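Local atomic coordinates of subtilisin-like serine protease (Fervidobacterium pennivorans, PDB entry 1R6V), a protein that degrades keratin into peptides as a calcium-binding serine protease of the subtilisin family, allowing its bacterium to grow on native feathers. Residues 93-98 / 241-246; 179-184 / 235-240; 248-253 / 274-279. The protein carries 1 engineered substitution. One frame throughout, in Å; residues are numbered along the deposited sequence.

Contact 1. Residues 93-98 / 241-246; sequences EPSYKR and NGYVGD
R98 packs against the ring of Y243 and closes on the carboxylate of D246, pinning the end of the propeptide domain to the subtilisin-like catalytic domain. Segment 93-98 leaves an edge strand of the propeptide sheet, 89-93, and heads for strand 99-100, which pairs antiparallel with strand 263-269 of the catalytic sheet. On the way it meets loop 241-246, which leads into helix 246-258. D246, the first residue of that helix, is gripped side-on: R98 NE lies 3.0 Å from D246 OD1, in the guanidinium plane and on the syn lone pair of the oxygen. R98 NH2 approaches D246 OD2 at 3.0 Å from above the carboxylate plane, while Y96 N reaches the same OD2 at 2.9 Å from the opposite face. The anti lone pair of D246 OD1 accepts from Y243 OH at 2.6 Å. Each oxygen thus has two protein donors, and a water also lies 2.7 Å from D246 OD2. With an alanine in place of D246, R98 NE, the Y96 amide and the Y243 hydroxyl would probably be left without their acceptor, although R98 NH1 would keep G272 O. The opening amide of the helix is answered from the propeptide side, D246 N donating to S95 OG at 2.7 Å; a chi1 of 166° swings this hydroxyl opposite the serine's own N. R98 CB sits over the centre of one face of the Y243 ring, 3.6 Å from its centroid, with the guanidinium turned 86° to that ring. N241 uses both ends of its amide: OD1 accepts from Y243 N in an Asx turn, and ND2 donates to R98 O at 3.1 Å, nearly straight at 170° and in the carbonyl plane.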
loop_
_atom_site.group_PDB
_atom_site.type_symbol
_atom_site.label_atom_id
_atom_site.label_comp_id
_atom_site.label_asym_id
_atom_site.label_seq_id
_atom_site.Cartn_x
_atom_site.Cartn_y
_atom_site.Cartn_z
ATOM N N GLU A 93 -10.929 -2.843 -5.761
ATOM C CA GLU A 93 -9.604 -2.982 -6.369
ATOM C C GLU A 93 -9.236 -4.454 -6.519
ATOM O O GLU A 93 -9.859 -5.310 -5.909
ATOM C CB GLU A 93 -8.573 -2.305 -5.454
ATOM C CG GLU A 93 -8.463 -2.987 -4.095
ATOM C CD GLU A 93 -7.529 -2.273 -3.127
ATOM O OE1 GLU A 93 -7.399 -2.757 -1.989
ATOM O OE2 GLU A 93 -6.931 -1.236 -3.499
ATOM N N PRO A 94 -8.223 -4.771 -7.341
ATOM C CA PRO A 94 -7.845 -6.181 -7.470
ATOM C C PRO A 94 -6.824 -6.486 -6.357
ATOM O O PRO A 94 -6.446 -5.593 -5.588
ATOM C CB PRO A 94 -7.171 -6.229 -8.840
ATOM C CG PRO A 94 -6.463 -4.910 -8.878
ATOM C CD PRO A 94 -7.516 -3.940 -8.339
ATOM N N SER A 95 -6.407 -7.743 -6.253
ATOM C CA SER A 95 -5.349 -8.107 -5.321
ATOM C C SER A 95 -4.156 -7.975 -6.258
ATOM O O SER A 95 -4.164 -8.534 -7.368
ATOM C CB SER A 95 -5.474 -9.558 -4.860
ATOM O OG SER A 95 -4.284 -9.991 -4.222
ATOM N N TYR A 96 -3.141 -7.234 -5.853
ATOM C CA TYR A 96 -1.990 -7.045 -6.717
ATOM C C TYR A 96 -0.918 -8.121 -6.587
ATOM O O TYR A 96 -0.869 -8.854 -5.604
ATOM C CB TYR A 96 -1.385 -5.670 -6.463
ATOM C CG TYR A 96 -2.310 -4.547 -6.883
ATOM C CD1 TYR A 96 -3.158 -3.937 -5.959
ATOM C CD2 TYR A 96 -2.353 -4.110 -8.208
ATOM C CE1 TYR A 96 -4.028 -2.911 -6.344
ATOM C CE2 TYR A 96 -3.225 -3.075 -8.602
ATOM C CZ TYR A 96 -4.054 -2.489 -7.660
ATOM O OH TYR A 96 -4.924 -1.484 -8.014
ATOM N N LYS A 97 -0.059 -8.214 -7.600
ATOM C CA LYS A 97 1.014 -9.193 -7.579
ATOM C C LYS A 97 2.077 -8.778 -6.561
ATOM O O LYS A 97 2.432 -7.598 -6.473
ATOM C CB LYS A 97 1.668 -9.294 -8.967
ATOM C CG LYS A 97 0.752 -9.787 -10.081
ATOM C CD LYS A 97 0.393 -11.258 -9.924
ATOM C CE LYS A 97 -0.435 -11.753 -11.094
ATOM N NZ LYS A 97 0.242 -11.482 -12.391
ATOM N N ARG A 98 2.563 -9.739 -5.780
ATOM C CA ARG A 98 3.636 -9.465 -4.802
ATOM C C ARG A 98 4.639 -10.597 -4.869
ATOM O O ARG A 98 4.296 -11.719 -5.224
ATOM C CB ARG A 98 3.119 -9.430 -3.362
ATOM C CG ARG A 98 1.917 -8.562 -3.126
ATOM C CD ARG A 98 2.207 -7.074 -3.130
ATOM N NE ARG A 98 0.956 -6.350 -2.977
ATOM C CZ ARG A 98 0.788 -5.058 -3.232
ATOM N NH1 ARG A 98 1.813 -4.313 -3.645
ATOM N NH2 ARG A 98 -0.428 -4.518 -3.129
ATOM N N ASN A 241 2.936 -17.823 -7.537
ATOM C CA ASN A 241 4.211 -17.999 -6.854
ATOM C C ASN A 241 3.983 -18.296 -5.380
ATOM O O ASN A 241 4.898 -18.192 -4.561
ATOM C CB ASN A 241 5.075 -16.743 -7.008
ATOM C CG ASN A 241 4.428 -15.511 -6.410
ATOM O OD1 ASN A 241 3.311 -15.575 -5.891
ATOM N ND2 ASN A 241 5.123 -14.380 -6.485
ATOM N N GLY A 242 2.753 -18.670 -5.046
ATOM C CA GLY A 242 2.445 -18.984 -3.665
ATOM C C GLY A 242 1.893 -17.814 -2.869
ATOM O O GLY A 242 1.406 -18.010 -1.750
ATOM N N TYR A 243 1.958 -16.607 -3.427
ATOM C CA TYR A 243 1.438 -15.440 -2.704
ATOM C C TYR A 243 -0.054 -15.678 -2.489
ATOM O O TYR A 243 -0.770 -15.994 -3.442
ATOM C CB TYR A 243 1.639 -14.152 -3.505
ATOM C CG TYR A 243 1.139 -12.930 -2.770
ATOM C CD1 TYR A 243 1.579 -12.657 -1.474
ATOM C CD2 TYR A 243 0.233 -12.053 -3.358
ATOM C CE1 TYR A 243 1.129 -11.541 -0.773
ATOM C CE2 TYR A 243 -0.226 -10.929 -2.670
ATOM C CZ TYR A 243 0.231 -10.684 -1.371
ATOM O OH TYR A 243 -0.240 -9.579 -0.687
ATOM N N VAL A 244 -0.529 -15.505 -1.255
ATOM C CA VAL A 244 -1.930 -15.760 -0.937
ATOM C C VAL A 244 -2.902 -14.666 -1.355
ATOM O O VAL A 244 -4.110 -14.877 -1.314
ATOM C CB VAL A 244 -2.120 -16.063 0.580
ATOM C CG1 VAL A 244 -1.290 -17.276 0.962
ATOM C CG2 VAL A 244 -1.714 -14.856 1.431
ATOM N N GLY A 245 -2.385 -13.510 -1.760
ATOM C CA GLY A 245 -3.262 -12.424 -2.172
ATOM C C GLY A 245 -3.327 -11.313 -1.130
ATOM O O GLY A 245 -3.184 -11.570 0.070
ATOM N N ASP A 246 -3.554 -10.086 -1.583
ATOM C CA ASP A 246 -3.615 -8.946 -0.669
ATOM C C ASP A 246 -4.736 -9.106 0.359
ATOM O O ASP A 246 -4.612 -8.654 1.511
ATOM C CB ASP A 246 -3.815 -7.645 -1.441
ATOM C CG ASP A 246 -2.588 -7.223 -2.240
ATOM O OD1 ASP A 246 -1.472 -7.710 -1.972
ATOM O OD2 ASP A 246 -2.752 -6.372 -3.138
HETATM O O HOH W 1 -5.058 -4.935 -3.125
HETATM O O HOH W 2 1.905 -12.609 -6.776
#

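Contact 2. Residues 179-184 / 235-240; sequences GYRPAF and PALVGG
F184 and A183 meet V238 and L237 at the surface of the subtilisin-like catalytic domain, where the connection of a small beta-hairpin touches a single short helical turn. The hairpin pairs strand 179-181 with strand 186-188, and residues 182-183 form a 3-10 turn at its bend, with F184 N bonded to R181 O. Helix 235-238 follows strand 225-230 of the central sheet. The backbones stay well apart, the nearest CA atoms, those of A183 and V238, being 7.7 Å from each other, so side chains make the contact. One methyl serves two partners: V238 CG1 lies 4.0 Å from F184 CZ and 4.1 Å from A183 CB. With chi1 near -58°, this branch stands opposite the carbonyl carbon of V238 and faces the 3-10 turn. The side chains of F184 and V238 run obliquely to one another. L237, by contrast, stands at about a right angle to F184 and offers the ring its CB, 4.1 Å from F184 CZ. R181 runs fully extended, chi1 to chi3 all close to 180°, and its side chain also crosses that of L237 at about a right angle. One ring atom, F184 CD1, lies over a face of the guanidinium, 3.6 Å above its plane and near its rim. The charge of R181 is met by salt bridges to D233, just before the helical turn, and to E186 on the second hairpin strand; Y196 adds a cation-pi contact. At the edge of the guanidinium, near its plane, R181 NH2 comes within 3.4 Å of the methyl L237 CD1.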
loop_
_atom_site.group_PDB
_atom_site.type_symbol
_atom_site.label_atom_id
_atom_site.label_comp_id
_atom_site.label_asym_id
_atom_site.label_seq_id
_atom_site.Cartn_x
_atom_site.Cartn_y
_atom_site.Cartn_z
ATOM N N GLY A 179 0.096 -20.050 15.264
ATOM C CA GLY A 179 0.091 -19.113 14.158
ATOM C C GLY A 179 -1.134 -19.245 13.278
ATOM O O GLY A 179 -2.112 -19.894 13.651
ATOM N N TYR A 180 -1.058 -18.654 12.088
ATOM C CA TYR A 180 -2.187 -18.646 11.165
ATOM C C TYR A 180 -1.777 -18.775 9.691
ATOM O O TYR A 180 -0.794 -18.180 9.238
ATOM C CB TYR A 180 -2.969 -17.347 11.405
ATOM C CG TYR A 180 -4.310 -17.216 10.714
ATOM C CD1 TYR A 180 -5.327 -18.146 10.927
ATOM C CD2 TYR A 180 -4.574 -16.127 9.888
ATOM C CE1 TYR A 180 -6.580 -17.987 10.328
ATOM C CE2 TYR A 180 -5.811 -15.955 9.292
ATOM C CZ TYR A 180 -6.812 -16.886 9.512
ATOM O OH TYR A 180 -8.043 -16.711 8.909
ATOM N N ARG A 181 -2.551 -19.572 8.960
ATOM C CA ARG A 181 -2.377 -19.819 7.530
ATOM C C ARG A 181 -3.679 -19.277 6.933
ATOM O O ARG A 181 -4.649 -20.026 6.722
ATOM C CB ARG A 181 -2.262 -21.325 7.290
ATOM C CG ARG A 181 -1.901 -21.746 5.887
ATOM C CD ARG A 181 -1.947 -23.265 5.783
ATOM N NE ARG A 181 -1.451 -23.715 4.487
ATOM C CZ ARG A 181 -1.442 -24.981 4.088
ATOM N NH1 ARG A 181 -1.911 -25.932 4.885
ATOM N NH2 ARG A 181 -0.949 -25.291 2.897
ATOM N N PRO A 182 -3.723 -17.970 6.643
ATOM C CA PRO A 182 -4.927 -17.342 6.092
ATOM C C PRO A 182 -5.550 -17.912 4.830
ATOM O O PRO A 182 -6.764 -17.865 4.684
ATOM C CB PRO A 182 -4.529 -15.865 5.949
ATOM C CG PRO A 182 -3.039 -15.921 5.754
ATOM C CD PRO A 182 -2.593 -17.014 6.707
ATOM N N ALA A 183 -4.745 -18.473 3.931
ATOM C CA ALA A 183 -5.281 -19.009 2.687
ATOM C C ALA A 183 -6.380 -20.033 2.936
ATOM O O ALA A 183 -7.293 -20.178 2.125
ATOM C CB ALA A 183 -4.161 -19.641 1.865
ATOM N N PHE A 184 -6.292 -20.730 4.060
ATOM C CA PHE A 184 -7.276 -21.759 4.377
ATOM C C PHE A 184 -7.915 -21.560 5.737
ATOM O O PHE A 184 -8.538 -22.481 6.278
ATOM C CB PHE A 184 -6.617 -23.130 4.308
ATOM C CG PHE A 184 -5.952 -23.409 2.996
ATOM C CD1 PHE A 184 -4.595 -23.143 2.815
ATOM C CD2 PHE A 184 -6.686 -23.902 1.927
ATOM C CE1 PHE A 184 -3.982 -23.364 1.587
ATOM C CE2 PHE A 184 -6.082 -24.127 0.692
ATOM C CZ PHE A 184 -4.724 -23.855 0.521
ATOM N N PRO A 235 2.768 -23.023 -3.793
ATOM C CA PRO A 235 2.177 -22.650 -5.085
ATOM C C PRO A 235 1.345 -23.749 -5.739
ATOM O O PRO A 235 0.538 -23.475 -6.620
ATOM C CB PRO A 235 3.389 -22.258 -5.928
ATOM C CG PRO A 235 4.500 -23.031 -5.318
ATOM C CD PRO A 235 4.234 -22.907 -3.840
ATOM N N ALA A 236 1.537 -24.987 -5.298
ATOM C CA ALA A 236 0.786 -26.102 -5.855
ATOM C C ALA A 236 -0.628 -26.069 -5.291
ATOM O O ALA A 236 -1.561 -26.601 -5.897
ATOM C CB ALA A 236 1.471 -27.426 -5.504
ATOM N N LEU A 237 -0.786 -25.432 -4.134
ATOM C CA LEU A 237 -2.087 -25.321 -3.488
ATOM C C LEU A 237 -2.786 -23.996 -3.734
ATOM O O LEU A 237 -4.007 -23.961 -3.827
ATOM C CB LEU A 237 -1.960 -25.537 -1.981
ATOM C CG LEU A 237 -1.605 -26.956 -1.555
ATOM C CD1 LEU A 237 -1.358 -27.002 -0.056
ATOM C CD2 LEU A 237 -2.744 -27.888 -1.959
ATOM N N VAL A 238 -2.023 -22.906 -3.833
ATOM C CA VAL A 238 -2.623 -21.593 -4.054
ATOM C C VAL A 238 -2.302 -20.976 -5.406
ATOM O O VAL A 238 -2.757 -19.873 -5.710
ATOM C CB VAL A 238 -2.206 -20.594 -2.958
ATOM C CG1 VAL A 238 -2.617 -21.129 -1.588
ATOM C CG2 VAL A 238 -0.705 -20.358 -3.019
ATOM N N GLY A 239 -1.516 -21.681 -6.211
ATOM C CA GLY A 239 -1.168 -21.183 -7.533
ATOM C C GLY A 239 -0.135 -20.075 -7.570
ATOM O O GLY A 239 0.427 -19.682 -6.540
ATOM N N GLY A 240 0.112 -19.562 -8.773
ATOM C CA GLY A 240 1.082 -18.495 -8.950
ATOM C C GLY A 240 2.412 -18.792 -8.286
ATOM O O GLY A 240 2.957 -19.879 -8.438
#

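Contact 3. Residues 248-253 / 274-279; sequences YVAAGI and SYTMKE
Two parallel helices of the catalytic domain pack together here in a buried, apolar contact without any hydrogen bond between the segments. The axes of 248-253 and 275-279 run 9.4 Å apart and only 6° from parallel, and the backbones come nearest at A250 and M277, whose CA atoms are 6.1 Å from each other. The small A250 permits this approach, its CB resting 3.9 Å from T276 CG2. M277 contributes the largest share of the contact: bends at chi2 (62°) and chi3 (59°) curl its thioether toward the other helix, where M277 CE meets V249 CB at 3.7 Å. One turn further on, I253 CD1 lies 3.9 Å from M277 SD. In the alpha/beta fold of subtilases these helices flank the parallel sheet; helix 275-286 forms the beta-alpha-beta crossover from strand 263-269 to strand 290-294, and W268 of the former strand touches both V249 and M277. T276 divides its branches, giving its methyl to A250 and OG1 to E93 of the propeptide. At the start of helix 275-286 the N-cap S274 uses OG to accept from M277 N at 2.9 Å.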
loop_
_atom_site.group_PDB
_atom_site.type_symbol
_atom_site.label_atom_id
_atom_site.label_comp_id
_atom_site.label_asym_id
_atom_site.label_seq_id
_atom_site.Cartn_x
_atom_site.Cartn_y
_atom_site.Cartn_z
ATOM N N TYR A 248 -5.905 -12.070 1.637
ATOM C CA TYR A 248 -5.549 -13.013 2.688
ATOM C C TYR A 248 -4.406 -12.490 3.567
ATOM O O TYR A 248 -4.345 -12.815 4.750
ATOM C CB TYR A 248 -5.235 -14.399 2.107
ATOM C CG TYR A 248 -6.483 -15.106 1.596
ATOM C CD1 TYR A 248 -6.811 -15.101 0.243
ATOM C CD2 TYR A 248 -7.358 -15.730 2.479
ATOM C CE1 TYR A 248 -7.995 -15.707 -0.219
ATOM C CE2 TYR A 248 -8.541 -16.336 2.030
ATOM C CZ TYR A 248 -8.849 -16.319 0.687
ATOM O OH TYR A 248 -10.010 -16.909 0.248
ATOM N N VAL A 249 -3.518 -11.676 3.004
ATOM C CA VAL A 249 -2.452 -11.083 3.816
ATOM C C VAL A 249 -3.119 -10.143 4.843
ATOM O O VAL A 249 -2.767 -10.154 6.025
ATOM C CB VAL A 249 -1.446 -10.279 2.960
ATOM C CG1 VAL A 249 -0.502 -9.483 3.883
ATOM C CG2 VAL A 249 -0.616 -11.254 2.092
ATOM N N ALA A 250 -4.075 -9.330 4.392
ATOM C CA ALA A 250 -4.785 -8.447 5.315
ATOM C C ALA A 250 -5.425 -9.283 6.438
ATOM O O ALA A 250 -5.367 -8.915 7.618
ATOM C CB ALA A 250 -5.861 -7.621 4.559
ATOM N N ALA A 251 -6.038 -10.409 6.077
ATOM C CA ALA A 251 -6.644 -11.284 7.087
ATOM C C ALA A 251 -5.584 -11.759 8.076
ATOM O O ALA A 251 -5.835 -11.812 9.272
ATOM C CB ALA A 251 -7.291 -12.497 6.425
ATOM N N GLY A 252 -4.407 -12.132 7.567
ATOM C CA GLY A 252 -3.335 -12.587 8.446
ATOM C C GLY A 252 -2.801 -11.488 9.358
ATOM O O GLY A 252 -2.471 -11.739 10.522
ATOM N N ILE A 253 -2.713 -10.268 8.832
ATOM C CA ILE A 253 -2.223 -9.129 9.619
ATOM C C ILE A 253 -3.239 -8.786 10.694
ATOM O O ILE A 253 -2.883 -8.513 11.842
ATOM C CB ILE A 253 -1.978 -7.898 8.721
ATOM C CG1 ILE A 253 -0.684 -8.113 7.924
ATOM C CG2 ILE A 253 -1.886 -6.604 9.559
ATOM C CD1 ILE A 253 -0.474 -7.073 6.817
ATOM N N SER A 274 -2.247 -0.656 -2.710
ATOM C CA SER A 274 -3.495 -1.307 -2.314
ATOM C C SER A 274 -4.156 -0.565 -1.175
ATOM O O SER A 274 -3.524 -0.318 -0.145
ATOM C CB SER A 274 -3.197 -2.752 -1.886
ATOM O OG SER A 274 -4.274 -3.350 -1.180
ATOM N N TYR A 275 -5.420 -0.194 -1.350
ATOM C CA TYR A 275 -6.113 0.486 -0.262
ATOM C C TYR A 275 -6.380 -0.489 0.861
ATOM O O TYR A 275 -6.425 -0.117 2.045
ATOM C CB TYR A 275 -7.419 1.095 -0.743
ATOM C CG TYR A 275 -7.188 2.379 -1.500
ATOM C CD1 TYR A 275 -6.901 2.365 -2.859
ATOM C CD2 TYR A 275 -7.239 3.613 -0.843
ATOM C CE1 TYR A 275 -6.676 3.550 -3.555
ATOM C CE2 TYR A 275 -7.013 4.804 -1.533
ATOM C CZ TYR A 275 -6.738 4.755 -2.889
ATOM O OH TYR A 275 -6.568 5.924 -3.590
ATOM N N THR A 276 -6.587 -1.748 0.493
ATOM C CA THR A 276 -6.822 -2.785 1.480
ATOM C C THR A 276 -5.587 -3.009 2.339
ATOM O O THR A 276 -5.678 -3.083 3.569
ATOM C CB THR A 276 -7.204 -4.111 0.799
ATOM O OG1 THR A 276 -8.451 -3.930 0.132
ATOM C CG2 THR A 276 -7.361 -5.250 1.835
ATOM N N MET A 277 -4.424 -3.114 1.700
ATOM C CA MET A 277 -3.203 -3.332 2.471
ATOM C C MET A 277 -2.873 -2.120 3.351
ATOM O O MET A 277 -2.343 -2.276 4.457
ATOM C CB MET A 277 -2.021 -3.643 1.547
ATOM C CG MET A 277 -0.825 -4.263 2.301
ATOM S SD MET A 277 -1.166 -5.895 3.115
ATOM C CE MET A 277 -1.684 -6.897 1.516
ATOM N N LYS A 278 -3.195 -0.927 2.856
ATOM C CA LYS A 278 -2.961 0.323 3.591
ATOM C C LYS A 278 -3.791 0.227 4.863
ATOM O O LYS A 278 -3.316 0.479 5.975
ATOM C CB LYS A 278 -3.442 1.524 2.759
ATOM C CG LYS A 278 -3.290 2.909 3.416
ATOM C CD LYS A 278 -1.871 3.413 3.288
ATOM C CE LYS A 278 -1.761 4.905 3.597
ATOM N NZ LYS A 278 -2.007 5.244 5.037
ATOM N N GLU A 279 -5.047 -0.165 4.684
ATOM C CA GLU A 279 -5.954 -0.292 5.827
ATOM C C GLU A 279 -5.465 -1.310 6.846
ATOM O O GLU A 279 -5.575 -1.107 8.054
ATOM C CB GLU A 279 -7.358 -0.701 5.370
ATOM C CG GLU A 279 -8.188 0.394 4.780
ATOM C CD GLU A 279 -8.465 1.522 5.768
ATOM O OE1 GLU A 279 -9.154 1.316 6.786
ATOM O OE2 GLU A 279 -7.988 2.625 5.511
#

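Contact 2 closes within the long span of chain bridged by contact 1, and contact 3 follows both. The centres of contacts 1 and 2 lie about 11 Å apart, those of 1 and 3 about 10 Å, and those of 2 and 3 about 15 Å. Contacts 1 and 3 share helix 246-258, which begins at D246, and E93 of the propeptide reaches Y275 and T276 at the start of helix 275-286. V244 meets A183 between contacts 1 and 2, while P182 packs on Y248 between 2 and 3. The helix pair of contact 3 thus belongs to the catalytic-domain surface that receives the propeptide, consistent with subtilisin-propeptide complexes, and contact 2 flanks it at the surface.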